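Local atomic coordinates of LacI family transcription regulator (Bifidobacterium animalis subsp. lactis, PDB entry 4O5A), a protein that probably binds operator DNA as a dimer and regulates transcription in response to a small effector molecule, as LacI family regulators do. Residues Arg69-Val74 with Tyr104-Arg109; Leu95-Glu100 with Ser307-Ala312. All blocks are in the same frame, centred on the assembly; numbering follows the deposited sequence.

Contact 1: Arg69-Val74 with Tyr104-Arg109; sequences RRIGLV and YSLLVR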
# COMPACT_ATOMS: atom_id res chain seq x y z
N ARG A 69 26.67 5.18 5.64
CA ARG A 69 25.91 4.94 4.41
C ARG A 69 24.49 4.46 4.68
O ARG A 69 23.94 3.67 3.92
CB ARG A 69 26.65 3.99 3.46
CG ARG A 69 28.11 4.39 3.24
CD ARG A 69 28.71 3.73 2.01
NE ARG A 69 28.35 4.48 0.81
CZ ARG A 69 28.98 5.57 0.39
NH1 ARG A 69 28.58 6.19 -0.71
NH2 ARG A 69 30.01 6.06 1.07
N ARG A 70 23.90 4.96 5.76
CA ARG A 70 22.53 4.64 6.14
C ARG A 70 21.75 5.91 6.40
O ARG A 70 22.31 6.89 6.90
CB ARG A 70 22.49 3.76 7.40
CG ARG A 70 23.11 2.39 7.22
CD ARG A 70 22.91 1.50 8.43
NE ARG A 70 23.73 1.87 9.58
CZ ARG A 70 24.96 1.43 9.80
NH1 ARG A 70 25.54 0.61 8.92
NH2 ARG A 70 25.64 1.81 10.88
N ILE A 71 20.47 5.90 6.02
CA ILE A 71 19.54 6.97 6.33
C ILE A 71 18.52 6.35 7.27
O ILE A 71 17.99 5.28 6.97
CB ILE A 71 18.76 7.40 5.07
CG1 ILE A 71 19.71 7.81 3.94
CG2 ILE A 71 17.74 8.50 5.41
CD1 ILE A 71 20.58 9.01 4.27
N GLY A 72 18.23 7.01 8.39
CA GLY A 72 17.26 6.46 9.32
C GLY A 72 15.83 6.91 9.08
O GLY A 72 15.57 8.09 8.80
N LEU A 73 14.89 5.97 9.21
CA LEU A 73 13.47 6.24 9.11
C LEU A 73 12.73 5.45 10.15
O LEU A 73 12.82 4.22 10.18
CB LEU A 73 12.94 5.87 7.71
CG LEU A 73 11.43 5.97 7.51
CD1 LEU A 73 10.94 7.38 7.79
CD2 LEU A 73 11.07 5.55 6.10
N VAL A 74 12.00 6.13 11.03
CA VAL A 74 11.13 5.42 11.96
C VAL A 74 9.70 5.47 11.44
O VAL A 74 9.15 6.54 11.21
CB VAL A 74 11.21 5.99 13.38
CG1 VAL A 74 10.34 5.17 14.32
CG2 VAL A 74 12.64 5.97 13.88
N TYR A 104 23.80 3.74 -0.70
CA TYR A 104 23.26 4.01 0.62
C TYR A 104 22.09 3.07 0.85
O TYR A 104 21.50 2.56 -0.10
CB TYR A 104 22.77 5.47 0.68
CG TYR A 104 23.74 6.38 1.39
CD1 TYR A 104 24.98 6.66 0.86
CD2 TYR A 104 23.41 6.95 2.62
CE1 TYR A 104 25.87 7.49 1.52
CE2 TYR A 104 24.29 7.78 3.28
CZ TYR A 104 25.52 8.04 2.73
OH TYR A 104 26.42 8.86 3.37
N SER A 105 21.77 2.84 2.13
CA SER A 105 20.64 1.99 2.52
C SER A 105 19.70 2.79 3.42
O SER A 105 20.10 3.78 4.01
CB SER A 105 21.11 0.77 3.32
OG SER A 105 22.04 -0.02 2.62
N LEU A 106 18.47 2.32 3.54
CA LEU A 106 17.52 2.91 4.48
C LEU A 106 17.47 2.00 5.71
O LEU A 106 17.26 0.79 5.58
CB LEU A 106 16.14 2.95 3.83
CG LEU A 106 15.04 3.78 4.48
CD1 LEU A 106 15.34 5.27 4.33
CD2 LEU A 106 13.68 3.43 3.87
N LEU A 107 17.64 2.58 6.89
CA LEU A 107 17.54 1.81 8.12
C LEU A 107 16.17 2.08 8.73
O LEU A 107 15.85 3.23 9.07
CB LEU A 107 18.65 2.21 9.10
CG LEU A 107 18.80 1.28 10.31
CD1 LEU A 107 19.37 -0.07 9.89
CD2 LEU A 107 19.66 1.92 11.38
N VAL A 108 15.35 1.04 8.84
CA VAL A 108 13.96 1.21 9.24
C VAL A 108 13.69 0.62 10.61
O VAL A 108 13.98 -0.55 10.87
CB VAL A 108 13.01 0.56 8.23
CG1 VAL A 108 11.55 0.66 8.71
CG2 VAL A 108 13.17 1.20 6.87
N ARG A 109 13.15 1.45 11.50
CA ARG A 109 12.64 0.95 12.77
C ARG A 109 11.18 1.32 12.93
O ARG A 109 10.64 2.08 12.13
CB ARG A 109 13.50 1.41 13.95
CG ARG A 109 14.79 0.60 14.05
CD ARG A 109 15.52 0.77 15.37
NE ARG A 109 14.74 0.34 16.52
CZ ARG A 109 15.26 0.17 17.74
NH1 ARG A 109 16.55 0.38 17.93
NH2 ARG A 109 14.50 -0.22 18.75
O HOH W 1 24.61 0.88 2.52
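The CA of R69 sits over the centre of the Y104 ring, 3.5 Å from its centroid, in a CH-pi contact at the entry to two parallel beta strands. These strands, 70-76 and 105-111, belong to the parallel sheet of the N-terminal subdomain of a periplasmic binding protein-like fold. The R69 side chain bends at chi3 (83°) and brings NH1 to 3.7 Å from Y104 CE1. The guanidinium and ring planes are 65° apart, so this is no flat stack; NH1 bonds to the carbonyl of R102. I71 CD1 meets Y104 CD2 at 3.9 Å. I71 and L73 both meet L106, on the sheet face that helices 88-99 and 304-320 pack against. On the other face R70 and L107 run side by side. Five backbone bonds alternate between the strands; the straightest, L107 N to I71 O, is 2.7 Å long with an angle of 174° at the hydrogen. Strand 105-111 also pairs antiparallel with a strand of the second subunit, and R109 forms salt bridges with E100 and D103 of that subunit. One water donates to R69 O and accepts from S105 OG, at 2.7 Å from OG.

Contact 2: Leu95-Glu100 with Ser307-Ala312; sequences LGSALE and SGRLAA. With SO4 (sulfate ion), chain E.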
# COMPACT_ATOMS: atom_id res chain seq x y z
N LEU A 95 12.93 7.05 -2.59
CA LEU A 95 14.15 7.21 -1.79
C LEU A 95 15.22 6.25 -2.28
O LEU A 95 16.35 6.67 -2.56
CB LEU A 95 13.87 6.91 -0.30
CG LEU A 95 13.17 7.96 0.56
CD1 LEU A 95 12.57 7.30 1.79
CD2 LEU A 95 14.14 9.06 0.98
N GLY A 96 14.87 4.98 -2.41
CA GLY A 96 15.81 3.97 -2.86
C GLY A 96 16.40 4.24 -4.23
O GLY A 96 17.57 3.92 -4.46
N SER A 97 15.63 4.86 -5.13
CA SER A 97 16.13 5.11 -6.48
C SER A 97 17.30 6.06 -6.43
O SER A 97 18.18 6.01 -7.29
CB SER A 97 15.02 5.63 -7.42
OG SER A 97 14.75 7.01 -7.25
N ALA A 98 17.33 6.92 -5.42
CA ALA A 98 18.44 7.86 -5.28
C ALA A 98 19.55 7.33 -4.36
O ALA A 98 20.74 7.53 -4.65
CB ALA A 98 17.96 9.23 -4.81
N LEU A 99 19.17 6.67 -3.28
CA LEU A 99 20.17 6.12 -2.35
C LEU A 99 21.03 5.06 -3.03
O LEU A 99 22.22 4.96 -2.75
CB LEU A 99 19.51 5.55 -1.09
CG LEU A 99 18.72 6.56 -0.27
CD1 LEU A 99 17.99 5.85 0.85
CD2 LEU A 99 19.66 7.66 0.28
N GLU A 100 20.44 4.29 -3.96
CA GLU A 100 21.20 3.25 -4.65
C GLU A 100 22.32 3.81 -5.51
O GLU A 100 23.35 3.15 -5.70
CB GLU A 100 20.29 2.39 -5.53
CG GLU A 100 19.43 1.41 -4.75
CD GLU A 100 20.24 0.33 -4.06
OE1 GLU A 100 21.25 -0.12 -4.64
OE2 GLU A 100 19.87 -0.06 -2.92
N SER A 307 9.05 12.68 -5.09
CA SER A 307 9.24 13.31 -3.77
C SER A 307 10.28 12.53 -2.98
O SER A 307 11.17 13.10 -2.34
CB SER A 307 7.92 13.35 -2.99
OG SER A 307 7.11 14.42 -3.45
N GLY A 308 10.16 11.22 -3.05
CA GLY A 308 11.07 10.34 -2.34
C GLY A 308 12.46 10.51 -2.88
O GLY A 308 13.42 10.56 -2.12
N ARG A 309 12.58 10.59 -4.20
CA ARG A 309 13.87 10.73 -4.84
C ARG A 309 14.52 12.06 -4.44
O ARG A 309 15.70 12.11 -4.10
CB ARG A 309 13.70 10.63 -6.35
CG ARG A 309 14.98 10.64 -7.12
CD ARG A 309 14.73 10.28 -8.58
NE ARG A 309 15.92 10.56 -9.36
CZ ARG A 309 17.00 9.79 -9.37
NH1 ARG A 309 17.04 8.68 -8.65
NH2 ARG A 309 18.04 10.14 -10.11
N LEU A 310 13.74 13.13 -4.46
CA LEU A 310 14.25 14.43 -4.07
C LEU A 310 14.68 14.45 -2.61
O LEU A 310 15.70 15.05 -2.26
CB LEU A 310 13.20 15.51 -4.32
CG LEU A 310 13.72 16.94 -4.33
CD1 LEU A 310 14.97 17.05 -5.20
CD2 LEU A 310 12.63 17.85 -4.84
N ALA A 311 13.91 13.77 -1.75
CA ALA A 311 14.22 13.73 -0.32
C ALA A 311 15.58 13.08 -0.06
O ALA A 311 16.37 13.57 0.74
CB ALA A 311 13.13 12.99 0.44
N ALA A 312 15.83 11.98 -0.75
CA ALA A 312 17.11 11.29 -0.61
C ALA A 312 18.25 12.16 -1.12
O ALA A 312 19.31 12.28 -0.48
CB ALA A 312 17.06 9.96 -1.35
S SO4 E . 16.93 13.69 -11.21
O1 SO4 E . 16.42 14.62 -12.21
O2 SO4 E . 18.02 14.33 -10.46
O3 SO4 E . 15.85 13.29 -10.31
O4 SO4 E . 17.46 12.52 -11.89
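NH1 of R309 is gripped by S97 through two acceptors. The bond to S97 OG is 3.2 Å long, and the hydroxyl oxygen lies close to the guanidinium plane. The bond from NH1 to S97 O is weak, bent to 125° at the hydrogen. An extended chain carries the group there: CG is anti to the backbone N (chi1 -175°), and the chain stays straight to NE. S97 OG is also hydrogen-bonded to G94 O, one turn back. A sulfate, probably from the crystallisation liquor, lies at another edge of the guanidinium. R309 NE bonds to its O3 at 2.9 Å, and NH2 bonds to its O4 at 3.0 Å. E101 forms a salt bridge with NH2, so the arginine is held at several edges, which should fix its rotation.

Away from this polar end the helices pack through small residues. A98 CB and A312 CB touch at 3.6 Å. L95 CD2 and L99 CD2 both reach A312 CB, each at 3.8 Å. G308 has no side chain, which lets the backbones close in, and L95 CA approaches G308 O at 3.4 Å. The segment axes come within 7.1 Å and cross at -40°. S97 packs on M112 of the second subunit, E100 on its I120. Helix 304-320 lies beside helix 88-99 on the same face of the sheet, over strands 156-160 and 170-172. A311 touches both strands and L310 touches 170-172.

The centres of contacts 1 and 2 are 12 Å apart. Strand 70-76, helix 88-99 and strand 105-111 follow in that order, a beta-alpha-beta crossover; helix 304-320 comes much later and packs beside that helix. Chain order therefore alternates between the contacts. They touch directly: Y104 N probably bonds to L99 O at 2.9 Å, and I71 CG1 packs on L99 CD2 at 3.7 Å. Both belong to the N-terminal subdomain, to which the chain returns at helix 304-320 before crossing back to strand 333-335 of the second sheet, as is usual in this fold. Both also reach the second subunit, so this sheet and helix layer forms part of the dimer interface.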